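Local coordinates for protein-disulfide isomerase (Novosphingobium aromaticivorans, PDB 3GMF) that probably makes, breaks or rearranges disulfide bonds in other proteins, using a thioredoxin-like fold, at residues V20-Y25 with E54-V59; S24-H29 with Q92-L97. One frame throughout, in Å; residues are numbered along the deposited sequence.

How the contacts relate
After the edge strand 7-10, strand 17-23 runs into the loop that carries Ser24 and Tyr25, the residues common to both contacts. Contact 1 closes the shorter loop: helix 28-46 carries the chain back to strand 51-57, which pairs with strand 17-23 in parallel and completes a beta-alpha-beta unit of the thioredoxin fold. Contact 2 starts from an overlapping stretch but spans 62 intervening residues, 44 of them helical, before 92-97 returns to the loop at Tyr25 and Thr26. The two closures are thus staggered, with 54-59 inside the span of contact 2. The contact centres lie about 14 Å apart, contact 1 within the central sheet and contact 2 between the loop before helix 28-46 and the helical region.

Contact 1 (V20-Y25 with E54-V59); sequences VEFVSY and EVRNFV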
loop_
_atom_site.group_PDB
_atom_site.type_symbol
_atom_site.label_atom_id
_atom_site.label_comp_id
_atom_site.label_asym_id
_atom_site.label_seq_id
_atom_site.Cartn_x
_atom_site.Cartn_y
_atom_site.Cartn_z
ATOM N N VAL A 20 -8.499 -2.317 9.650
ATOM C CA VAL A 20 -7.083 -2.310 9.264
ATOM C C VAL A 20 -6.931 -3.121 7.988
ATOM O O VAL A 20 -7.425 -4.240 7.927
ATOM C CB VAL A 20 -6.214 -2.949 10.337
ATOM C CG1 VAL A 20 -4.764 -3.072 9.859
ATOM C CG2 VAL A 20 -6.279 -2.101 11.613
ATOM N N GLU A 21 -6.218 -2.569 7.005
ATOM C CA GLU A 21 -6.007 -3.224 5.694
ATOM C C GLU A 21 -4.510 -3.427 5.547
ATOM O O GLU A 21 -3.766 -2.460 5.689
ATOM C CB GLU A 21 -6.460 -2.312 4.544
ATOM C CG GLU A 21 -7.931 -1.845 4.601
ATOM C CD GLU A 21 -8.342 -1.025 3.365
ATOM O OE1 GLU A 21 -7.457 -0.550 2.631
ATOM O OE2 GLU A 21 -9.555 -0.881 3.126
ATOM N N PHE A 22 -4.072 -4.678 5.334
ATOM C CA PHE A 22 -2.671 -4.975 5.038
ATOM C C PHE A 22 -2.630 -5.160 3.547
ATOM O O PHE A 22 -3.219 -6.117 3.018
ATOM C CB PHE A 22 -2.216 -6.269 5.729
ATOM C CG PHE A 22 -2.292 -6.218 7.233
ATOM C CD1 PHE A 22 -1.220 -5.744 7.986
ATOM C CD2 PHE A 22 -3.424 -6.677 7.897
ATOM C CE1 PHE A 22 -1.286 -5.717 9.395
ATOM C CE2 PHE A 22 -3.479 -6.667 9.292
ATOM C CZ PHE A 22 -2.419 -6.163 10.036
ATOM N N VAL A 23 -1.971 -4.241 2.850
ATOM C CA VAL A 23 -2.032 -4.239 1.376
ATOM C C VAL A 23 -0.637 -4.058 0.776
ATOM O O VAL A 23 0.265 -3.516 1.413
ATOM C CB VAL A 23 -3.000 -3.160 0.798
ATOM C CG1 VAL A 23 -4.462 -3.395 1.310
ATOM C CG2 VAL A 23 -2.505 -1.742 1.137
ATOM N N SER A 24 -0.502 -4.479 -0.482
ATOM C CA SER A 24 0.785 -4.474 -1.164
ATOM C C SER A 24 0.608 -3.890 -2.557
ATOM O O SER A 24 -0.333 -4.273 -3.249
ATOM C CB SER A 24 1.278 -5.908 -1.293
ATOM O OG SER A 24 2.287 -6.017 -2.296
ATOM N N TYR A 25 1.523 -3.001 -2.964
ATOM C CA TYR A 25 1.409 -2.322 -4.295
ATOM C C TYR A 25 1.588 -3.236 -5.496
ATOM O O TYR A 25 1.186 -2.880 -6.607
ATOM C CB TYR A 25 2.362 -1.122 -4.408
ATOM C CG TYR A 25 2.031 -0.026 -3.423
ATOM C CD1 TYR A 25 0.870 0.746 -3.588
ATOM C CD2 TYR A 25 2.863 0.244 -2.328
ATOM C CE1 TYR A 25 0.538 1.748 -2.688
ATOM C CE2 TYR A 25 2.530 1.275 -1.392
ATOM C CZ TYR A 25 1.363 2.011 -1.597
ATOM O OH TYR A 25 1.032 3.003 -0.701
ATOM N N GLU A 54 -7.459 2.096 8.532
ATOM C CA GLU A 54 -6.040 2.186 8.760
ATOM C C GLU A 54 -5.336 1.357 7.690
ATOM O O GLU A 54 -5.429 0.131 7.690
ATOM C CB GLU A 54 -5.689 1.646 10.132
ATOM C CG GLU A 54 -4.237 1.782 10.492
ATOM C CD GLU A 54 -3.990 1.355 11.924
ATOM O OE1 GLU A 54 -4.909 1.499 12.765
ATOM O OE2 GLU A 54 -2.887 0.884 12.209
ATOM N N VAL A 55 -4.659 2.027 6.774
ATOM C CA VAL A 55 -3.962 1.343 5.686
ATOM C C VAL A 55 -2.553 1.064 6.143
ATOM O O VAL A 55 -1.836 1.970 6.565
ATOM C CB VAL A 55 -3.982 2.186 4.396
ATOM C CG1 VAL A 55 -3.070 1.585 3.321
ATOM C CG2 VAL A 55 -5.411 2.296 3.896
ATOM N N ARG A 56 -2.191 -0.209 6.110
ATOM C CA ARG A 56 -0.819 -0.577 6.406
ATOM C C ARG A 56 -0.136 -1.108 5.159
ATOM O O ARG A 56 -0.671 -1.958 4.424
ATOM C CB ARG A 56 -0.726 -1.569 7.555
ATOM C CG ARG A 56 -1.282 -1.045 8.875
ATOM C CD ARG A 56 -1.216 -2.143 9.898
ATOM N NE ARG A 56 -1.858 -1.771 11.151
ATOM C CZ ARG A 56 -1.785 -2.489 12.265
ATOM N NH1 ARG A 56 -1.075 -3.613 12.298
ATOM N NH2 ARG A 56 -2.415 -2.075 13.347
ATOM N N ASN A 57 1.050 -0.560 4.907
ATOM C CA ASN A 57 1.861 -1.006 3.778
ATOM C C ASN A 57 2.549 -2.305 4.153
ATOM O O ASN A 57 3.527 -2.329 4.908
ATOM C CB ASN A 57 2.883 0.053 3.379
ATOM C CG ASN A 57 2.236 1.347 2.951
ATOM O OD1 ASN A 57 2.416 2.389 3.584
ATOM N ND2 ASN A 57 1.483 1.292 1.883
ATOM N N PHE A 58 2.016 -3.392 3.619
ATOM C CA PHE A 58 2.595 -4.705 3.846
ATOM C C PHE A 58 3.533 -4.937 2.664
ATOM O O PHE A 58 3.091 -5.330 1.576
ATOM C CB PHE A 58 1.493 -5.754 3.876
ATOM C CG PHE A 58 1.976 -7.121 4.245
ATOM C CD1 PHE A 58 2.234 -7.442 5.568
ATOM C CD2 PHE A 58 2.186 -8.087 3.254
ATOM C CE1 PHE A 58 2.693 -8.715 5.909
ATOM C CE2 PHE A 58 2.634 -9.370 3.576
ATOM C CZ PHE A 58 2.884 -9.684 4.901
ATOM N N VAL A 59 4.831 -4.709 2.891
ATOM C CA VAL A 59 5.776 -4.659 1.768
ATOM C C VAL A 59 6.340 -6.046 1.472
ATOM O O VAL A 59 7.009 -6.630 2.331
ATOM C CB VAL A 59 6.921 -3.682 2.082
ATOM C CG1 VAL A 59 7.955 -3.717 0.951
ATOM C CG2 VAL A 59 6.382 -2.247 2.293
HETATM O O HOH W 1 0.733 -0.870 0.066
#
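Arg56, in the conformer described, reaches across to Val20 and Phe22, extended from CG to NE, and meets the two differently. The CG1 methyl of Val20 sits over one face of the guanidinium, 3.4 Å from Arg56 NE. With CG1 anti to the backbone N (chi1 174°), the same methyl also lies above the rim of the Phe22 ring. Phe22 runs alongside Arg56, its CE1 3.6 Å from Arg56 NH1, but ring and guanidinium planes are 81° apart, which rules out a parallel stack. Arg56 NE and NH2 both donate to OE2 of Glu54, from one face of the carboxylate, while His7 and Arg18 engage that carboxylate from outside.

Beneath these side chains the strands are parallel, as in the beta-alpha-beta unit of a thioredoxin fold. Glu21 N donates to Glu54 O (2.9 Å) and Arg56 N to Glu21 O; Val23 N to Arg56 O and Phe58 N to Val23 O (2.8 Å) flank the last parallel pair, Val23 with Asn57. On the face carrying Val23 and Val55, CG2 of Val23 meets CG1 of Val55 at 4.0 Å, beside helix 76-88. Farther along, Asn57 ND2 makes a weak bond to Tyr25 OH (3.1 Å, 128° at the hydrogen) and a better one to a water (2.9 Å), which itself donates to Val23 O. His83 and Thr71 also bond the Tyr25 hydroxyl, and Asn72 bonds Asn57 OD1.

Two kinds of polar chemistry result: beside Val20 and Phe22 the buried Glu54 carboxylate probably has its charge offset by Arg18 and, in this conformer, Arg56, whereas past the strand end the Tyr25 hydroxyl joins hydroxyl, amide and imidazole groups and an ordered water.

Contact 2 (S24-H29 with Q92-L97); sequences SYTCPH and QWIGPL
Tyr25 and Thr26 occupy the middle of a type I turn from Ser24 to Cys27 and face Trp93 and Ile94, with the CA atoms of Thr26 and Ile94 7.4 Å apart. The six-membered part of the Trp93 indole comes in edge-on: CH2 lies 3.3 Å from Tyr25 O, and the carbonyl oxygen is near the ring plane. Gln90 donates a hydrogen bond to that same oxygen. At 4.4 Å, Tyr25 CB and Trp93 CH2 add a looser apolar touch.

This turn leads directly into helix 28-46, and Cys27 at its N-cap position begins a CxxC sequence consistent with the thioredoxin-type redox motif; the contact is made by the two residues before Cys27.

Ile94 approaches Thr26 with its far end, CD1 lying 3.7 Å from Thr26 CA and 4.2 Å from Thr26 CB. Its chain is extended, with CG1 roughly anti to the backbone N (chi1 -153°) and CD1 carried onward toward the turn. Ile94 CB also lies above the rim of the Trp93 ring, 3.8 Å from its plane. Outside partners hold the polar ends: Phe86 O accepts from Trp93 NE1, and Asp61 and Arg60 bond Thr26 OG1.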
loop_
_atom_site.group_PDB
_atom_site.type_symbol
_atom_site.label_atom_id
_atom_site.label_comp_id
_atom_site.label_asym_id
_atom_site.label_seq_id
_atom_site.Cartn_x
_atom_site.Cartn_y
_atom_site.Cartn_z
ATOM N N SER A 24 -0.502 -4.479 -0.482
ATOM C CA SER A 24 0.785 -4.474 -1.164
ATOM C C SER A 24 0.608 -3.890 -2.557
ATOM O O SER A 24 -0.333 -4.273 -3.249
ATOM C CB SER A 24 1.278 -5.908 -1.293
ATOM O OG SER A 24 2.287 -6.017 -2.296
ATOM N N TYR A 25 1.523 -3.001 -2.964
ATOM C CA TYR A 25 1.409 -2.322 -4.295
ATOM C C TYR A 25 1.588 -3.236 -5.496
ATOM O O TYR A 25 1.186 -2.880 -6.607
ATOM C CB TYR A 25 2.362 -1.122 -4.408
ATOM C CG TYR A 25 2.031 -0.026 -3.423
ATOM C CD1 TYR A 25 0.870 0.746 -3.588
ATOM C CD2 TYR A 25 2.863 0.244 -2.328
ATOM C CE1 TYR A 25 0.538 1.748 -2.688
ATOM C CE2 TYR A 25 2.530 1.275 -1.392
ATOM C CZ TYR A 25 1.363 2.011 -1.597
ATOM O OH TYR A 25 1.032 3.003 -0.701
ATOM N N THR A 26 2.210 -4.396 -5.285
ATOM C CA THR A 26 2.493 -5.322 -6.407
ATOM C C THR A 26 1.490 -6.468 -6.499
ATOM O O THR A 26 1.648 -7.387 -7.314
ATOM C CB THR A 26 3.919 -5.888 -6.334
ATOM O OG1 THR A 26 4.129 -6.521 -5.050
ATOM C CG2 THR A 26 4.942 -4.776 -6.558
ATOM N N CYS A 27 0.467 -6.424 -5.646
ATOM C CA CYS A 27 -0.519 -7.505 -5.552
ATOM C C CYS A 27 -1.751 -7.180 -6.401
ATOM O O CYS A 27 -2.378 -6.131 -6.222
ATOM C CB CYS A 27 -0.911 -7.709 -4.072
ATOM S SG CYS A 27 -2.340 -8.785 -3.821
ATOM N N PRO A 28 -2.121 -8.084 -7.324
ATOM C CA PRO A 28 -3.268 -7.821 -8.198
ATOM C C PRO A 28 -4.586 -7.812 -7.422
ATOM O O PRO A 28 -5.531 -7.097 -7.796
ATOM C CB PRO A 28 -3.227 -9.009 -9.169
ATOM C CG PRO A 28 -2.577 -10.118 -8.375
ATOM C CD PRO A 28 -1.514 -9.408 -7.584
ATOM N N HIS A 29 -4.638 -8.574 -6.334
ATOM C CA HIS A 29 -5.837 -8.617 -5.482
ATOM C C HIS A 29 -6.050 -7.295 -4.774
ATOM O O HIS A 29 -7.180 -6.844 -4.629
ATOM C CB HIS A 29 -5.752 -9.763 -4.470
ATOM C CG HIS A 29 -5.544 -11.111 -5.089
ATOM N ND1 HIS A 29 -6.418 -11.649 -6.008
ATOM C CD2 HIS A 29 -4.575 -12.037 -4.902
ATOM C CE1 HIS A 29 -5.994 -12.850 -6.364
ATOM N NE2 HIS A 29 -4.879 -13.109 -5.707
ATOM N N GLN A 92 -1.367 -0.189 -15.485
ATOM C CA GLN A 92 -0.618 0.751 -16.315
ATOM C C GLN A 92 0.880 0.786 -16.016
ATOM O O GLN A 92 1.667 1.063 -16.927
ATOM C CB GLN A 92 -1.177 2.191 -16.238
ATOM C CG GLN A 92 -2.683 2.364 -15.951
ATOM C CD GLN A 92 -3.600 1.492 -16.802
ATOM O OE1 GLN A 92 -3.484 1.446 -18.030
ATOM N NE2 GLN A 92 -4.532 0.804 -16.139
ATOM N N TRP A 93 1.286 0.541 -14.761
ATOM C CA TRP A 93 2.705 0.654 -14.415
ATOM C C TRP A 93 3.413 -0.673 -14.145
ATOM O O TRP A 93 4.637 -0.727 -14.191
ATOM C CB TRP A 93 2.990 1.644 -13.251
ATOM C CG TRP A 93 2.346 1.272 -11.911
ATOM C CD1 TRP A 93 1.174 1.770 -11.406
ATOM C CD2 TRP A 93 2.834 0.336 -10.930
ATOM N NE1 TRP A 93 0.908 1.220 -10.171
ATOM C CE2 TRP A 93 1.893 0.319 -9.865
ATOM C CE3 TRP A 93 3.963 -0.497 -10.853
ATOM C CZ2 TRP A 93 2.050 -0.496 -8.731
ATOM C CZ3 TRP A 93 4.117 -1.311 -9.726
ATOM C CH2 TRP A 93 3.162 -1.301 -8.682
ATOM N N ILE A 94 2.660 -1.733 -13.895
ATOM C CA ILE A 94 3.318 -2.964 -13.368
ATOM C C ILE A 94 3.833 -3.902 -14.478
ATOM O O ILE A 94 4.424 -4.954 -14.204
ATOM C CB ILE A 94 2.408 -3.705 -12.345
ATOM C CG1 ILE A 94 3.238 -4.518 -11.338
ATOM C CG2 ILE A 94 1.380 -4.565 -13.056
ATOM C CD1 ILE A 94 2.458 -5.015 -10.125
ATOM N N GLY A 95 3.634 -3.505 -15.739
ATOM C CA GLY A 95 4.013 -4.347 -16.879
ATOM C C GLY A 95 5.412 -4.949 -16.829
ATOM O O GLY A 95 5.574 -6.129 -17.166
ATOM N N PRO A 96 6.438 -4.156 -16.426
ATOM C CA PRO A 96 7.787 -4.745 -16.350
ATOM C C PRO A 96 7.945 -5.932 -15.402
ATOM O O PRO A 96 8.908 -6.674 -15.544
ATOM C CB PRO A 96 8.658 -3.587 -15.882
ATOM C CG PRO A 96 7.930 -2.357 -16.377
ATOM C CD PRO A 96 6.490 -2.700 -16.172
ATOM N N LEU A 97 7.039 -6.102 -14.439
ATOM C CA LEU A 97 7.104 -7.308 -13.606
ATOM C C LEU A 97 6.986 -8.567 -14.465
ATOM O O LEU A 97 7.749 -9.519 -14.277
ATOM C CB LEU A 97 6.006 -7.292 -12.526
ATOM C CG LEU A 97 5.874 -8.587 -11.712
ATOM C CD1 LEU A 97 7.154 -8.901 -10.949
ATOM C CD2 LEU A 97 4.671 -8.507 -10.771
#